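Local coordinates for protein Dmd discriminator of mRNA degradation (Enterobacteria phage RB69, PDB 5I8J) that probably acts as an antitoxin that neutralises the bacterial toxin RnlA and so spares phage mRNA from degradation, at residues Val8-Trp13 with Trp35-Leu40; Gly12-Lys15 with Met19-Lys22; Ile24-Ser27 with Glu31-Glu34; Leu47-Ile52 with Val57-Phe62. All coordinates share one frame; numbering follows the deposited sequence.

Interaction 1. Residues Val8-Trp13 with Trp35-Leu40; sequences VTFIGW and WVTVQL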
loop_
_atom_site.group_PDB
_atom_site.type_symbol
_atom_site.label_atom_id
_atom_site.label_comp_id
_atom_site.label_asym_id
_atom_site.label_seq_id
_atom_site.Cartn_x
_atom_site.Cartn_y
_atom_site.Cartn_z
ATOM N N VAL A 8 2.936 -8.444 6.469
ATOM C CA VAL A 8 2.661 -8.220 5.058
ATOM C C VAL A 8 1.636 -7.113 4.923
ATOM O O VAL A 8 0.574 -7.167 5.524
ATOM C CB VAL A 8 2.151 -9.503 4.369
ATOM C CG1 VAL A 8 2.041 -9.282 2.860
ATOM C CG2 VAL A 8 3.098 -10.663 4.660
ATOM N N THR A 9 1.974 -6.088 4.149
ATOM C CA THR A 9 1.023 -5.027 3.851
ATOM C C THR A 9 0.344 -5.339 2.519
ATOM O O THR A 9 1.013 -5.495 1.508
ATOM C CB THR A 9 1.704 -3.647 3.768
ATOM O OG1 THR A 9 2.336 -3.337 5.025
ATOM C CG2 THR A 9 0.679 -2.571 3.427
ATOM N N PHE A 10 -0.974 -5.448 2.543
ATOM C CA PHE A 10 -1.764 -5.714 1.351
ATOM C C PHE A 10 -2.441 -4.431 0.917
ATOM O O PHE A 10 -3.025 -3.714 1.745
ATOM C CB PHE A 10 -2.814 -6.800 1.613
ATOM C CG PHE A 10 -2.235 -8.160 1.874
ATOM C CD1 PHE A 10 -2.005 -9.045 0.827
ATOM C CD2 PHE A 10 -1.915 -8.553 3.161
ATOM C CE1 PHE A 10 -1.473 -10.293 1.064
ATOM C CE2 PHE A 10 -1.377 -9.805 3.407
ATOM C CZ PHE A 10 -1.154 -10.675 2.362
ATOM N N ILE A 11 -2.351 -4.135 -0.376
ATOM C CA ILE A 11 -3.060 -3.000 -0.947
ATOM C C ILE A 11 -3.977 -3.508 -2.033
ATOM O O ILE A 11 -3.546 -4.239 -2.906
ATOM C CB ILE A 11 -2.119 -1.957 -1.548
ATOM C CG1 ILE A 11 -0.994 -1.618 -0.572
ATOM C CG2 ILE A 11 -2.905 -0.712 -1.929
ATOM C CD1 ILE A 11 0.130 -0.914 -1.274
ATOM N N GLY A 12 -5.246 -3.134 -1.957
ATOM C CA GLY A 12 -6.257 -3.638 -2.870
ATOM C C GLY A 12 -6.972 -2.522 -3.613
ATOM O O GLY A 12 -7.203 -1.438 -3.061
ATOM N N TRP A 13 -7.277 -2.791 -4.880
ATOM C CA TRP A 13 -8.129 -1.948 -5.711
ATOM C C TRP A 13 -9.368 -2.706 -6.157
ATOM O O TRP A 13 -9.260 -3.739 -6.833
ATOM C CB TRP A 13 -7.387 -1.466 -6.959
ATOM C CG TRP A 13 -6.326 -0.454 -6.716
ATOM C CD1 TRP A 13 -6.422 0.898 -6.909
ATOM C CD2 TRP A 13 -4.985 -0.708 -6.279
ATOM N NE1 TRP A 13 -5.222 1.501 -6.595
ATOM C CE2 TRP A 13 -4.328 0.542 -6.212
ATOM C CE3 TRP A 13 -4.282 -1.862 -5.929
ATOM C CZ2 TRP A 13 -2.997 0.665 -5.802
ATOM C CZ3 TRP A 13 -2.953 -1.734 -5.525
ATOM C CH2 TRP A 13 -2.331 -0.475 -5.469
ATOM N N TRP A 35 -1.239 -17.619 -1.400
ATOM C CA TRP A 35 -2.613 -18.091 -1.214
ATOM C C TRP A 35 -3.474 -16.995 -0.589
ATOM O O TRP A 35 -4.589 -16.740 -1.026
ATOM C CB TRP A 35 -2.669 -19.361 -0.343
ATOM C CG TRP A 35 -4.016 -20.012 -0.421
ATOM C CD1 TRP A 35 -4.405 -20.986 -1.298
ATOM C CD2 TRP A 35 -5.176 -19.689 0.360
ATOM N NE1 TRP A 35 -5.727 -21.305 -1.095
ATOM C CE2 TRP A 35 -6.223 -20.525 -0.086
ATOM C CE3 TRP A 35 -5.427 -18.786 1.398
ATOM C CZ2 TRP A 35 -7.500 -20.485 0.474
ATOM C CZ3 TRP A 35 -6.701 -18.756 1.958
ATOM C CH2 TRP A 35 -7.719 -19.593 1.490
ATOM N N VAL A 36 -2.942 -16.344 0.436
ATOM C CA VAL A 36 -3.670 -15.282 1.118
ATOM C C VAL A 36 -3.955 -14.147 0.136
ATOM O O VAL A 36 -5.059 -13.584 0.131
ATOM C CB VAL A 36 -2.886 -14.773 2.350
ATOM C CG1 VAL A 36 -3.480 -13.480 2.888
ATOM C CG2 VAL A 36 -2.911 -15.841 3.430
ATOM N N THR A 37 -2.988 -13.857 -0.724
ATOM C CA THR A 37 -3.153 -12.795 -1.725
ATOM C C THR A 37 -4.263 -13.149 -2.705
ATOM O O THR A 37 -5.146 -12.335 -2.994
ATOM C CB THR A 37 -1.848 -12.537 -2.492
ATOM O OG1 THR A 37 -0.826 -12.135 -1.566
ATOM C CG2 THR A 37 -2.044 -11.423 -3.533
ATOM N N VAL A 38 -4.225 -14.381 -3.204
ATOM C CA VAL A 38 -5.213 -14.825 -4.175
ATOM C C VAL A 38 -6.595 -14.815 -3.555
ATOM O O VAL A 38 -7.561 -14.387 -4.184
ATOM C CB VAL A 38 -4.872 -16.224 -4.712
ATOM C CG1 VAL A 38 -6.045 -16.812 -5.501
ATOM C CG2 VAL A 38 -3.602 -16.161 -5.544
ATOM N N GLN A 39 -6.695 -15.276 -2.312
ATOM C CA GLN A 39 -7.986 -15.316 -1.636
ATOM C C GLN A 39 -8.540 -13.913 -1.430
ATOM O O GLN A 39 -9.710 -13.651 -1.701
ATOM C CB GLN A 39 -7.857 -16.045 -0.294
ATOM C CG GLN A 39 -9.117 -16.025 0.570
ATOM C CD GLN A 39 -10.269 -16.846 0.011
ATOM O OE1 GLN A 39 -10.183 -17.428 -1.070
ATOM N NE2 GLN A 39 -11.361 -16.895 0.759
ATOM N N LEU A 40 -7.691 -13.011 -0.950
ATOM C CA LEU A 40 -8.097 -11.621 -0.767
ATOM C C LEU A 40 -8.598 -11.024 -2.075
ATOM O O LEU A 40 -9.633 -10.354 -2.115
ATOM C CB LEU A 40 -6.931 -10.785 -0.236
ATOM C CG LEU A 40 -6.827 -10.554 1.267
ATOM C CD1 LEU A 40 -5.605 -9.689 1.553
ATOM C CD2 LEU A 40 -8.101 -9.892 1.791
#
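F10 reaches from the middle of strand 8-13 into helix 35-40 and meets V36, T37 and L40, a compact illustration of how one aromatic side chain can fix a helix on a sheet. Starting at the root, F10 CB already lies 4.0 Å from L40 CD1. One bond further on, F10 CG is 3.7 Å from the same methyl, which rests over a face of the ring rather than beside it. L40 CD1 stands 4.0 Å from the centroid of the F10 ring, a CH-pi contact displaced toward the rim. L40 presents this methyl with chi1 at -96°, off a staggered value. The opposite face of the ring is covered by V8 CG1 from the same strand, so the phenyl group is held flat between two methyls. Along its rim, F10 CE1 comes within 3.3 Å of T37 OG1, which lies near the ring plane; that hydroxyl is hydrogen-bonded to I33 O one helical turn earlier, and toward F10 it makes a van der Waals contact at the ring edge. At the tip, F10 CZ touches V36 CG1 at 3.7 Å, the valine crossing the phenylalanine at about a right angle. I24 and A50 of the adjoining strands also pack on F10. The other side of strand 8-13 carries I11, which meets I11 of the second subunit. With axes 10.4 Å apart and inclined by 26°, strand and helix form the core of a two-layer alpha+beta sandwich: one helix packed on a face of an antiparallel sheet, running roughly along strand 8-13.

Interaction 2. Residues Gly12-Lys15 with Met19-Lys22; sequences GWFK and MFTK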
loop_
_atom_site.group_PDB
_atom_site.type_symbol
_atom_site.label_atom_id
_atom_site.label_comp_id
_atom_site.label_asym_id
_atom_site.label_seq_id
_atom_site.Cartn_x
_atom_site.Cartn_y
_atom_site.Cartn_z
ATOM N N GLY A 12 -5.246 -3.134 -1.957
ATOM C CA GLY A 12 -6.257 -3.638 -2.870
ATOM C C GLY A 12 -6.972 -2.522 -3.613
ATOM O O GLY A 12 -7.203 -1.438 -3.061
ATOM N N TRP A 13 -7.277 -2.791 -4.880
ATOM C CA TRP A 13 -8.129 -1.948 -5.711
ATOM C C TRP A 13 -9.368 -2.706 -6.157
ATOM O O TRP A 13 -9.260 -3.739 -6.833
ATOM C CB TRP A 13 -7.387 -1.466 -6.959
ATOM C CG TRP A 13 -6.326 -0.454 -6.716
ATOM C CD1 TRP A 13 -6.422 0.898 -6.909
ATOM C CD2 TRP A 13 -4.985 -0.708 -6.279
ATOM N NE1 TRP A 13 -5.222 1.501 -6.595
ATOM C CE2 TRP A 13 -4.328 0.542 -6.212
ATOM C CE3 TRP A 13 -4.282 -1.862 -5.929
ATOM C CZ2 TRP A 13 -2.997 0.665 -5.802
ATOM C CZ3 TRP A 13 -2.953 -1.734 -5.525
ATOM C CH2 TRP A 13 -2.331 -0.475 -5.469
ATOM N N PHE A 14 -10.538 -2.198 -5.781
ATOM C CA PHE A 14 -11.797 -2.734 -6.286
ATOM C C PHE A 14 -11.955 -2.329 -7.749
ATOM O O PHE A 14 -11.242 -1.446 -8.232
ATOM C CB PHE A 14 -12.994 -2.221 -5.477
ATOM C CG PHE A 14 -13.029 -2.708 -4.057
ATOM C CD1 PHE A 14 -13.283 -4.040 -3.767
ATOM C CD2 PHE A 14 -12.832 -1.827 -3.009
ATOM C CE1 PHE A 14 -13.319 -4.479 -2.453
ATOM C CE2 PHE A 14 -12.867 -2.262 -1.696
ATOM C CZ PHE A 14 -13.108 -3.588 -1.417
ATOM N N LYS A 15 -12.884 -2.970 -8.455
ATOM C CA LYS A 15 -13.161 -2.600 -9.847
ATOM C C LYS A 15 -13.571 -1.139 -9.975
ATOM O O LYS A 15 -13.260 -0.473 -10.968
ATOM C CB LYS A 15 -14.252 -3.497 -10.430
ATOM C CG LYS A 15 -13.855 -4.960 -10.534
ATOM C CD LYS A 15 -15.062 -5.820 -10.895
ATOM C CE LYS A 15 -15.665 -5.386 -12.218
ATOM N NZ LYS A 15 -14.664 -5.398 -13.331
ATOM N N MET A 19 -10.289 1.672 -2.852
ATOM C CA MET A 19 -9.148 0.912 -2.359
ATOM C C MET A 19 -9.376 0.373 -0.964
ATOM O O MET A 19 -10.250 0.857 -0.238
ATOM C CB MET A 19 -7.890 1.788 -2.384
ATOM C CG MET A 19 -7.519 2.193 -3.796
ATOM S SD MET A 19 -6.268 3.494 -3.853
ATOM C CE MET A 19 -4.912 2.660 -3.099
ATOM N N PHE A 20 -8.595 -0.641 -0.602
ATOM C CA PHE A 20 -8.527 -1.090 0.785
ATOM C C PHE A 20 -7.100 -1.482 1.117
ATOM O O PHE A 20 -6.299 -1.717 0.229
ATOM C CB PHE A 20 -9.491 -2.258 1.050
ATOM C CG PHE A 20 -9.206 -3.496 0.247
ATOM C CD1 PHE A 20 -9.718 -3.642 -1.037
ATOM C CD2 PHE A 20 -8.455 -4.530 0.786
ATOM C CE1 PHE A 20 -9.466 -4.786 -1.774
ATOM C CE2 PHE A 20 -8.202 -5.681 0.050
ATOM C CZ PHE A 20 -8.705 -5.810 -1.221
ATOM N N THR A 21 -6.764 -1.531 2.397
ATOM C CA THR A 21 -5.402 -1.897 2.762
ATOM C C THR A 21 -5.416 -2.561 4.138
ATOM O O THR A 21 -6.261 -2.242 4.968
ATOM C CB THR A 21 -4.464 -0.664 2.726
ATOM O OG1 THR A 21 -3.110 -1.079 2.930
ATOM C CG2 THR A 21 -4.858 0.362 3.787
ATOM N N LYS A 22 -4.523 -3.530 4.340
ATOM C CA LYS A 22 -4.453 -4.249 5.613
ATOM C C LYS A 22 -3.036 -4.665 5.914
ATOM O O LYS A 22 -2.310 -5.016 5.003
ATOM C CB LYS A 22 -5.312 -5.522 5.594
ATOM C CG LYS A 22 -6.781 -5.351 5.349
ATOM C CD LYS A 22 -7.481 -6.690 5.463
ATOM C CE LYS A 22 -7.455 -7.195 6.894
ATOM N NZ LYS A 22 -8.436 -8.307 7.079
#
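F20 has its CG between the backbone N and the carbonyl carbon, chi1 62°, a rotation that folds the ring back across the neighbouring strand onto G12, while M19 turns CG beside its own backbone N and lies alongside W13, both pointing the same way. The F20 ring covers G12 CA, which sits 3.7 Å from the ring centroid, well over the face. This is the aromatic rescue of glycine, a cross-strand arrangement of antiparallel sheets, here within the hairpin of strands 6-14 and 19-26. G12 and F20 are a hydrogen-bonded pair: G12 N reaches F20 O at 2.8 Å, and F20 N returns to G12 O at 2.9 Å. W13 and M19 form the next, non-hydrogen-bonded pair on the other face. M19 CG lies 3.5 Å from W13 CD1, over the indole, and a bend at chi3 (63°) carries M19 CE over the same ring. M19 SD sits obliquely, 4.2 Å from the centroid of the five-membered ring of W13, a Met-aromatic contact. The indole N-H itself is hydrogen-bonded to D23 of the second subunit. One residue past W13, F14 CZ approaches F20 CD1 at 3.4 Å, the two ring planes standing obliquely at 42°.

Interaction 3. Residues Ile24-Ser27 with Glu31-Glu34; sequences IMLS and EEIE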
loop_
_atom_site.group_PDB
_atom_site.type_symbol
_atom_site.label_atom_id
_atom_site.label_comp_id
_atom_site.label_asym_id
_atom_site.label_seq_id
_atom_site.Cartn_x
_atom_site.Cartn_y
_atom_site.Cartn_z
ATOM N N ILE A 24 -1.170 -7.727 7.778
ATOM C CA ILE A 24 -1.477 -9.069 8.284
ATOM C C ILE A 24 -0.187 -9.733 8.740
ATOM O O ILE A 24 0.808 -9.692 8.021
ATOM C CB ILE A 24 -2.169 -9.935 7.206
ATOM C CG1 ILE A 24 -3.442 -9.243 6.719
ATOM C CG2 ILE A 24 -2.543 -11.319 7.764
ATOM C CD1 ILE A 24 -4.165 -9.978 5.606
ATOM N N MET A 25 -0.188 -10.327 9.938
ATOM C CA MET A 25 0.993 -11.047 10.407
ATOM C C MET A 25 0.883 -12.509 10.018
ATOM O O MET A 25 -0.085 -13.184 10.389
ATOM C CB MET A 25 1.150 -10.949 11.930
ATOM C CG MET A 25 1.184 -9.541 12.492
ATOM S SD MET A 25 2.426 -8.521 11.701
ATOM C CE MET A 25 3.934 -9.359 12.136
ATOM N N LEU A 26 1.879 -13.008 9.294
ATOM C CA LEU A 26 1.851 -14.385 8.811
ATOM C C LEU A 26 3.050 -15.156 9.326
ATOM O O LEU A 26 4.162 -14.639 9.357
ATOM C CB LEU A 26 1.839 -14.422 7.281
ATOM C CG LEU A 26 0.665 -13.715 6.601
ATOM C CD1 LEU A 26 0.867 -13.729 5.083
ATOM C CD2 LEU A 26 -0.664 -14.365 7.003
ATOM N N SER A 27 2.829 -16.403 9.727
ATOM C CA SER A 27 3.917 -17.195 10.278
ATOM C C SER A 27 4.598 -18.056 9.222
ATOM O O SER A 27 5.654 -18.641 9.482
ATOM C CB SER A 27 3.397 -18.079 11.402
ATOM O OG SER A 27 2.478 -19.018 10.872
ATOM N N GLU A 31 4.273 -19.802 -0.038
ATOM C CA GLU A 31 3.001 -20.395 -0.410
ATOM C C GLU A 31 1.846 -19.721 0.325
ATOM O O GLU A 31 0.839 -19.368 -0.293
ATOM C CB GLU A 31 2.996 -21.897 -0.143
ATOM C CG GLU A 31 1.636 -22.517 -0.382
ATOM C CD GLU A 31 1.687 -24.017 -0.528
ATOM O OE1 GLU A 31 2.626 -24.646 0.006
ATOM O OE2 GLU A 31 0.769 -24.564 -1.171
ATOM N N GLU A 32 1.995 -19.512 1.632
ATOM C CA GLU A 32 0.939 -18.853 2.386
ATOM C C GLU A 32 0.670 -17.441 1.885
ATOM O O GLU A 32 -0.473 -17.035 1.747
ATOM C CB GLU A 32 1.273 -18.797 3.879
ATOM C CG GLU A 32 0.167 -18.110 4.669
ATOM C CD GLU A 32 0.483 -17.948 6.130
ATOM O OE1 GLU A 32 1.675 -17.932 6.479
ATOM O OE2 GLU A 32 -0.471 -17.818 6.924
ATOM N N ILE A 33 1.731 -16.689 1.641
ATOM C CA ILE A 33 1.582 -15.311 1.182
ATOM C C ILE A 33 0.818 -15.273 -0.140
ATOM O O ILE A 33 -0.112 -14.472 -0.316
ATOM C CB ILE A 33 2.950 -14.633 1.023
ATOM C CG1 ILE A 33 3.638 -14.524 2.388
ATOM C CG2 ILE A 33 2.787 -13.245 0.428
ATOM C CD1 ILE A 33 5.107 -14.177 2.310
ATOM N N GLU A 34 1.190 -16.159 -1.060
ATOM C CA GLU A 34 0.500 -16.199 -2.354
ATOM C C GLU A 34 -0.969 -16.593 -2.206
ATOM O O GLU A 34 -1.852 -15.981 -2.828
ATOM C CB GLU A 34 1.220 -17.152 -3.317
ATOM C CG GLU A 34 2.577 -16.627 -3.784
ATOM C CD GLU A 34 3.247 -17.524 -4.822
ATOM O OE1 GLU A 34 2.585 -18.432 -5.361
ATOM O OE2 GLU A 34 4.442 -17.310 -5.099
#
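L26 and I33 have the nearest CA atoms across segments 24-27 and 31-34, 7.7 Å apart, which leaves room for side chains between strand and helix and for no backbone bond. L26 fills that space with both of its branches. L26 CD1 meets I33 CG1 at 3.9 Å, an apolar touch on the buried side, where V8 of the adjoining strand also packs on the leucine. The other methyl, L26 CD2, turns to the carboxylate of E32 and lies 3.5 Å from E32 OE2. E32 spans the gap as a straight arm: CG is anti to the backbone N (chi1 -180°) and the chain stays extended through chi2, so that its carboxylate comes to rest against the leucine side chain, with E32 OE1 3.6 Å from L26 CB. The setting is a tight strand-to-helix connection, in which the edge strand 19-26 ends and helix 30-44 begins after a brief turn, and E32 belongs to the first turn of that helix. Its OE1 makes a weak hydrogen bond to G28 N in the connection, whereas S27 N, at 3.8 Å from E32 OE1, is a near neighbour without a bond. A negative charge so close to the helix start would probably be favoured by the helix dipole. S27 directs its CB away from the helix and packs on M2 and L5 instead.

Interaction 4. Residues Leu47-Ile52 with Val57-Phe62; sequences LVKAFI and VFEADF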
loop_
_atom_site.group_PDB
_atom_site.type_symbol
_atom_site.label_atom_id
_atom_site.label_comp_id
_atom_site.label_asym_id
_atom_site.label_seq_id
_atom_site.Cartn_x
_atom_site.Cartn_y
_atom_site.Cartn_z
ATOM N N LEU A 47 -7.815 -6.243 -7.444
ATOM C CA LEU A 47 -6.379 -6.364 -7.631
ATOM C C LEU A 47 -5.765 -6.228 -6.255
ATOM O O LEU A 47 -6.039 -5.258 -5.564
ATOM C CB LEU A 47 -5.847 -5.276 -8.569
ATOM C CG LEU A 47 -4.338 -5.022 -8.558
ATOM C CD1 LEU A 47 -3.580 -6.218 -9.121
ATOM C CD2 LEU A 47 -3.996 -3.754 -9.328
ATOM N N VAL A 48 -4.963 -7.196 -5.831
ATOM C CA VAL A 48 -4.309 -7.082 -4.524
ATOM C C VAL A 48 -2.815 -7.288 -4.679
ATOM O O VAL A 48 -2.385 -8.226 -5.355
ATOM C CB VAL A 48 -4.871 -8.104 -3.508
ATOM C CG1 VAL A 48 -4.128 -7.993 -2.156
ATOM C CG2 VAL A 48 -6.360 -7.889 -3.312
ATOM N N LYS A 49 -2.035 -6.385 -4.076
ATOM C CA LYS A 49 -0.580 -6.470 -4.050
ATOM C C LYS A 49 -0.119 -6.733 -2.629
ATOM O O LYS A 49 -0.629 -6.112 -1.689
ATOM C CB LYS A 49 0.068 -5.183 -4.559
ATOM C CG LYS A 49 -0.375 -4.747 -5.945
ATOM C CD LYS A 49 0.132 -3.320 -6.229
ATOM C CE LYS A 49 -0.412 -2.774 -7.540
ATOM N NZ LYS A 49 0.338 -3.252 -8.721
ATOM N N ALA A 50 0.841 -7.644 -2.484
ATOM C CA ALA A 50 1.452 -7.933 -1.183
ATOM C C ALA A 50 2.854 -7.314 -1.104
ATOM O O ALA A 50 3.672 -7.482 -2.000
ATOM C CB ALA A 50 1.510 -9.448 -0.944
ATOM N N PHE A 51 3.107 -6.590 -0.020
ATOM C CA PHE A 51 4.366 -5.910 0.220
ATOM C C PHE A 51 5.010 -6.436 1.498
ATOM O O PHE A 51 4.338 -6.573 2.517
ATOM C CB PHE A 51 4.157 -4.392 0.350
ATOM C CG PHE A 51 3.852 -3.691 -0.948
ATOM C CD1 PHE A 51 2.563 -3.689 -1.478
ATOM C CD2 PHE A 51 4.851 -2.997 -1.621
ATOM C CE1 PHE A 51 2.291 -3.027 -2.674
ATOM C CE2 PHE A 51 4.580 -2.335 -2.817
ATOM C CZ PHE A 51 3.301 -2.346 -3.338
ATOM N N ILE A 52 6.310 -6.712 1.446
ATOM C CA ILE A 52 7.084 -7.009 2.650
ATOM C C ILE A 52 8.287 -6.075 2.669
ATOM O O ILE A 52 8.999 -5.959 1.670
ATOM C CB ILE A 52 7.548 -8.475 2.711
ATOM C CG1 ILE A 52 6.344 -9.419 2.682
ATOM C CG2 ILE A 52 8.380 -8.724 3.983
ATOM C CD1 ILE A 52 6.725 -10.888 2.497
ATOM N N VAL A 57 5.974 -8.282 -3.387
ATOM C CA VAL A 57 6.452 -9.657 -3.506
ATOM C C VAL A 57 5.503 -10.547 -4.313
ATOM O O VAL A 57 5.896 -11.612 -4.795
ATOM C CB VAL A 57 6.697 -10.281 -2.104
ATOM C CG1 VAL A 57 7.765 -9.481 -1.338
ATOM C CG2 VAL A 57 5.399 -10.358 -1.301
ATOM N N PHE A 58 4.257 -10.109 -4.465
ATOM C CA PHE A 58 3.267 -10.875 -5.209
ATOM C C PHE A 58 2.066 -10.001 -5.515
ATOM O O PHE A 58 1.826 -9.022 -4.821
ATOM C CB PHE A 58 2.834 -12.112 -4.408
ATOM C CG PHE A 58 2.049 -13.107 -5.198
ATOM C CD1 PHE A 58 2.640 -13.810 -6.233
ATOM C CD2 PHE A 58 0.721 -13.361 -4.892
ATOM C CE1 PHE A 58 1.914 -14.735 -6.959
ATOM C CE2 PHE A 58 -0.006 -14.283 -5.612
ATOM C CZ PHE A 58 0.595 -14.972 -6.651
ATOM N N GLU A 59 1.310 -10.349 -6.552
ATOM C CA GLU A 59 0.019 -9.709 -6.753
ATOM C C GLU A 59 -0.910 -10.604 -7.544
ATOM O O GLU A 59 -0.451 -11.485 -8.274
ATOM C CB GLU A 59 0.178 -8.359 -7.452
ATOM C CG GLU A 59 0.722 -8.425 -8.851
ATOM C CD GLU A 59 1.182 -7.058 -9.322
ATOM O OE1 GLU A 59 0.366 -6.116 -9.254
ATOM O OE2 GLU A 59 2.362 -6.913 -9.725
ATOM N N ALA A 60 -2.210 -10.377 -7.372
ATOM C CA ALA A 60 -3.243 -11.162 -8.048
ATOM C C ALA A 60 -4.365 -10.227 -8.459
ATOM O O ALA A 60 -4.796 -9.394 -7.673
ATOM C CB ALA A 60 -3.767 -12.271 -7.140
ATOM N N ASP A 61 -4.841 -10.361 -9.692
ATOM C CA ASP A 61 -5.852 -9.442 -10.204
ATOM C C ASP A 61 -7.119 -10.200 -10.565
ATOM O O ASP A 61 -7.163 -10.913 -11.575
ATOM C CB ASP A 61 -5.330 -8.687 -11.426
ATOM C CG ASP A 61 -6.261 -7.563 -11.870
ATOM O OD1 ASP A 61 -7.347 -7.412 -11.287
ATOM O OD2 ASP A 61 -5.913 -6.839 -12.827
ATOM N N PHE A 62 -8.154 -10.026 -9.754
ATOM C CA PHE A 62 -9.431 -10.666 -10.023
ATOM C C PHE A 62 -10.526 -9.659 -10.376
ATOM O O PHE A 62 -11.702 -9.900 -10.143
ATOM C CB PHE A 62 -9.845 -11.513 -8.821
ATOM C CG PHE A 62 -9.117 -12.822 -8.751
ATOM C CD1 PHE A 62 -7.817 -12.881 -8.281
ATOM C CD2 PHE A 62 -9.726 -13.992 -9.183
ATOM C CE1 PHE A 62 -7.132 -14.079 -8.227
ATOM C CE2 PHE A 62 -9.048 -15.199 -9.141
ATOM C CZ PHE A 62 -7.749 -15.243 -8.665
#
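K49 and E59 are joined across the hairpin by a salt bridge, K49 NZ to E59 OE1 at 2.9 Å. The backbones of strands 46-52 and 55-61 form this antiparallel beta hairpin at one edge of the sheet. The ammonium meets the syn side of the carboxylate, 21° out of its plane, and the lysine runs beside the glutamate, bending at chi4 to bring NZ round. Each charge has a second partner: K56 pairs with E59 OE2, and D54 of the second subunit with K49 NZ, so a chain of alternating charges extends into the dimer. V48 and A60 exchange a reciprocal pair of bonds, V48 N to A60 O at 2.9 Å and A60 N to V48 O at 3.0 Å. Further along the register shifts. A50 N donates to F58 O at 2.9 Å, almost perfectly straight at 177°, yet A50 O receives V57 N at 2.8 Å. With V57 turned toward helical values (psi -18°), this is consistent with a classic beta bulge at V57 and F58 opposite A50. Packing divides between the two faces. Beside the salt bridge, L47 CB and CD1 lie against the D61 side chain, L47 CB 3.8 Å from D61 OD1, while D61 OD2 is bound by R63. The other face, with V48, A50, F58 and A60, looks to helix 30-44, where T37 lies on A50 and F58. At the bulge, V57 CG2 lies 4.0 Å from A50 CB, and the same methyl meets the tip of I52, with I52 CD1 to V57 CG2 at 4.1 Å.

How the interactions relate
Along the chain come strand, strand, helix, strand, strand; in the sheet 6-14 and 46-52 lie inside, 19-26 and 55-61 outermost. Interaction 1 lies near the chain's centre, about 5 Å from interaction 4 and about 9 Å from interactions 2 and 3, centre to centre; the latter two are about 18 Å apart. Interaction 2 shares G12 and W13 with interaction 1 and closes before interaction 3 opens; interaction 3 nests inside the loop closed by interaction 1, and both close before interaction 4 opens. Helix 30-44 covers one face of the sheet through interactions 1 and 3, while the other face, carrying I11, W13, K49 and F51, meets the second subunit.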